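Long-range contact in beta-lactamase (Sphaerobacter thermophilus, PDB 4EWF), which probably hydrolyses the ring of beta-lactams to substituted beta-amino acids, as a member of the class A beta-lactamase family: residues Ile9-Val18 / Asp258-Thr267. Residues are numbered along the deposited sequence; the frame is centred on the assembly and turned at random.
Sequences IDWSGVAAAV and DITRAALQAT
V14 drops as a knob into a hole formed by I259, A262, A263 and A266. Its CG2 does most of the touching, lying 3.6 Å from the backbone N of A263; this methyl stands anti to the carbonyl carbon of V14, while CG1 (chi1 178°) reaches toward I259 CG2. Alanines suit the opposing surface because their short side chains let the helices approach to 8.2 Å between axes. G13 O lies 3.8 Å from A262 CB, and A17 CB rests on I259 CG1 at 3.7 Å. The helices run antiparallel at 174°, pairing the N- and C-terminal helices on one face of the five-stranded sheet, as in class A beta-lactamases; branched V14 and I259 fill the buried layer beneath, both touching I32 of strand 27-33. A266 CB is tight against D10 O (3.4 Å), but solvent enters beside it, where one water joins D10 N to A266 O. I9 CG2 lies above the rim of one face of the W11 ring, whose NE1 is hydrogen-bonded to E38 OE1. W11 CH2 meets T267 CG2 obliquely at 4.1 Å. On the exposed side, the carboxylate of D10 suits the start of helix 12-22: OD1 accepts from both S12 N (2.9 Å) and S12 OG.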
loop_
_atom_site.group_PDB
_atom_site.type_symbol
_atom_site.label_atom_id
_atom_site.label_comp_id
_atom_site.label_asym_id
_atom_site.label_seq_id
_atom_site.Cartn_x
_atom_site.Cartn_y
_atom_site.Cartn_z
ATOM N N ILE A 9 -13.818 22.441 1.888
ATOM C CA ILE A 9 -13.123 21.758 0.794
ATOM C C ILE A 9 -13.976 21.559 -0.458
ATOM O O ILE A 9 -15.089 21.057 -0.387
ATOM C CB ILE A 9 -12.567 20.380 1.245
ATOM C CG1 ILE A 9 -11.581 20.560 2.401
ATOM C CG2 ILE A 9 -11.892 19.675 0.083
ATOM C CD1 ILE A 9 -11.184 19.258 3.062
ATOM N N ASP A 10 -13.431 21.956 -1.604
ATOM C CA ASP A 10 -14.052 21.708 -2.902
ATOM C C ASP A 10 -13.445 20.427 -3.486
ATOM O O ASP A 10 -12.283 20.429 -3.892
ATOM C CB ASP A 10 -13.769 22.914 -3.825
ATOM C CG ASP A 10 -14.440 22.806 -5.200
ATOM O OD1 ASP A 10 -14.901 21.716 -5.573
ATOM O OD2 ASP A 10 -14.483 23.824 -5.934
ATOM N N TRP A 11 -14.226 19.340 -3.537
ATOM C CA TRP A 11 -13.751 18.064 -4.073
ATOM C C TRP A 11 -14.004 17.880 -5.572
ATOM O O TRP A 11 -13.697 16.826 -6.115
ATOM C CB TRP A 11 -14.388 16.871 -3.341
ATOM C CG TRP A 11 -14.021 16.745 -1.896
ATOM C CD1 TRP A 11 -14.807 17.046 -0.813
ATOM C CD2 TRP A 11 -12.772 16.282 -1.369
ATOM N NE1 TRP A 11 -14.121 16.790 0.349
ATOM C CE2 TRP A 11 -12.870 16.311 0.035
ATOM C CE3 TRP A 11 -11.579 15.829 -1.955
ATOM C CZ2 TRP A 11 -11.822 15.914 0.873
ATOM C CZ3 TRP A 11 -10.533 15.435 -1.122
ATOM C CH2 TRP A 11 -10.667 15.481 0.279
ATOM N N SER A 12 -14.572 18.883 -6.232
ATOM C CA SER A 12 -14.933 18.738 -7.644
ATOM C C SER A 12 -13.757 18.343 -8.543
ATOM O O SER A 12 -13.944 17.622 -9.521
ATOM C CB SER A 12 -15.610 20.012 -8.180
ATOM O OG SER A 12 -14.694 21.087 -8.236
ATOM N N GLY A 13 -12.550 18.807 -8.222
ATOM C CA GLY A 13 -11.378 18.456 -9.010
ATOM C C GLY A 13 -11.004 16.994 -8.830
ATOM O O GLY A 13 -10.640 16.308 -9.782
ATOM N N VAL A 14 -11.103 16.504 -7.600
ATOM C CA VAL A 14 -10.878 15.094 -7.337
ATOM C C VAL A 14 -11.931 14.234 -8.069
ATOM O O VAL A 14 -11.598 13.238 -8.715
ATOM C CB VAL A 14 -10.911 14.806 -5.820
ATOM C CG1 VAL A 14 -10.721 13.304 -5.554
ATOM C CG2 VAL A 14 -9.857 15.640 -5.107
ATOM N N ALA A 15 -13.196 14.641 -7.983
ATOM C CA ALA A 15 -14.258 13.934 -8.700
ATOM C C ALA A 15 -14.014 13.937 -10.219
ATOM O O ALA A 15 -14.208 12.917 -10.875
ATOM C CB ALA A 15 -15.622 14.510 -8.360
ATOM N N ALA A 16 -13.587 15.076 -10.771
ATOM C CA ALA A 16 -13.260 15.149 -12.201
ATOM C C ALA A 16 -12.123 14.210 -12.595
ATOM O O ALA A 16 -12.164 13.601 -13.667
ATOM C CB ALA A 16 -12.910 16.591 -12.620
ATOM N N ALA A 17 -11.092 14.122 -11.753
ATOM C CA ALA A 17 -9.969 13.225 -12.016
ATOM C C ALA A 17 -10.445 11.770 -12.039
ATOM O O ALA A 17 -10.014 10.957 -12.868
ATOM C CB ALA A 17 -8.875 13.412 -10.950
ATOM N N VAL A 18 -11.329 11.442 -11.106
ATOM C CA VAL A 18 -11.894 10.101 -11.039
ATOM C C VAL A 18 -12.706 9.814 -12.299
ATOM O O VAL A 18 -12.539 8.770 -12.927
ATOM C CB VAL A 18 -12.772 9.914 -9.770
ATOM C CG1 VAL A 18 -13.590 8.605 -9.831
ATOM C CG2 VAL A 18 -11.899 9.928 -8.523
ATOM N N ASP A 258 -2.955 11.883 -10.829
ATOM C CA ASP A 258 -3.888 13.012 -11.037
ATOM C C ASP A 258 -4.897 13.160 -9.895
ATOM O O ASP A 258 -5.239 14.264 -9.462
ATOM C CB ASP A 258 -4.653 12.847 -12.358
ATOM C CG ASP A 258 -3.782 13.115 -13.586
ATOM O OD1 ASP A 258 -2.711 13.740 -13.440
ATOM O OD2 ASP A 258 -4.175 12.705 -14.700
ATOM N N ILE A 259 -5.419 12.035 -9.440
ATOM C CA ILE A 259 -6.356 12.060 -8.319
ATOM C C ILE A 259 -5.663 12.613 -7.057
ATOM O O ILE A 259 -6.216 13.462 -6.343
ATOM C CB ILE A 259 -6.900 10.641 -8.074
ATOM C CG1 ILE A 259 -7.881 10.266 -9.193
ATOM C CG2 ILE A 259 -7.563 10.542 -6.700
ATOM C CD1 ILE A 259 -8.198 8.742 -9.244
ATOM N N THR A 260 -4.445 12.127 -6.797
ATOM C CA THR A 260 -3.644 12.567 -5.656
ATOM C C THR A 260 -3.304 14.069 -5.739
ATOM O O THR A 260 -3.454 14.834 -4.777
ATOM C CB THR A 260 -2.334 11.705 -5.544
ATOM O OG1 THR A 260 -2.673 10.332 -5.338
ATOM C CG2 THR A 260 -1.450 12.185 -4.398
ATOM N N ARG A 261 -2.884 14.509 -6.912
ATOM C CA ARG A 261 -2.587 15.916 -7.088
ATOM C C ARG A 261 -3.808 16.796 -6.796
ATOM O O ARG A 261 -3.696 17.827 -6.118
ATOM C CB ARG A 261 -2.088 16.178 -8.502
ATOM C CG ARG A 261 -1.641 17.602 -8.699
ATOM C CD ARG A 261 -2.209 18.181 -9.968
ATOM N NE ARG A 261 -1.257 18.140 -11.061
ATOM C CZ ARG A 261 -1.484 17.546 -12.229
ATOM N NH1 ARG A 261 -0.557 17.568 -13.182
ATOM N NH2 ARG A 261 -2.642 16.937 -12.448
ATOM N N ALA A 262 -4.958 16.401 -7.339
ATOM C CA ALA A 262 -6.178 17.162 -7.156
ATOM C C ALA A 262 -6.543 17.184 -5.675
ATOM O O ALA A 262 -7.070 18.163 -5.184
ATOM C CB ALA A 262 -7.318 16.546 -7.976
ATOM N N ALA A 263 -6.264 16.089 -4.971
ATOM C CA ALA A 263 -6.561 16.020 -3.540
ATOM C C ALA A 263 -5.642 16.938 -2.727
ATOM O O ALA A 263 -6.082 17.598 -1.775
ATOM C CB ALA A 263 -6.475 14.564 -3.039
ATOM N N LEU A 264 -4.372 17.007 -3.126
ATOM C CA LEU A 264 -3.418 17.895 -2.465
ATOM C C LEU A 264 -3.839 19.360 -2.625
ATOM O O LEU A 264 -3.778 20.146 -1.671
ATOM C CB LEU A 264 -1.995 17.674 -3.003
ATOM C CG LEU A 264 -1.255 16.389 -2.576
ATOM C CD1 LEU A 264 -0.042 16.137 -3.477
ATOM C CD2 LEU A 264 -0.811 16.436 -1.108
ATOM N N GLN A 265 -4.264 19.721 -3.830
ATOM C CA GLN A 265 -4.789 21.068 -4.076
ATOM C C GLN A 265 -6.075 21.331 -3.288
ATOM O O GLN A 265 -6.237 22.388 -2.677
ATOM C CB GLN A 265 -5.030 21.281 -5.576
ATOM C CG GLN A 265 -3.746 21.277 -6.427
ATOM C CD GLN A 265 -4.032 21.182 -7.921
ATOM O OE1 GLN A 265 -5.179 21.005 -8.336
ATOM N NE2 GLN A 265 -2.991 21.290 -8.733
ATOM N N ALA A 266 -6.994 20.363 -3.293
ATOM C CA ALA A 266 -8.296 20.568 -2.640
ATOM C C ALA A 266 -8.159 20.843 -1.131
ATOM O O ALA A 266 -8.900 21.644 -0.570
ATOM C CB ALA A 266 -9.231 19.365 -2.890
ATOM N N THR A 267 -7.200 20.181 -0.492
ATOM C CA THR A 267 -7.031 20.272 0.956
ATOM C C THR A 267 -6.060 21.376 1.359
ATOM O O THR A 267 -5.825 21.592 2.548
ATOM C CB THR A 267 -6.523 18.928 1.538
ATOM O OG1 THR A 267 -5.272 18.590 0.928
ATOM C CG2 THR A 267 -7.507 17.832 1.244
HETATM O O HOH W 1 -10.856 23.254 -1.925
#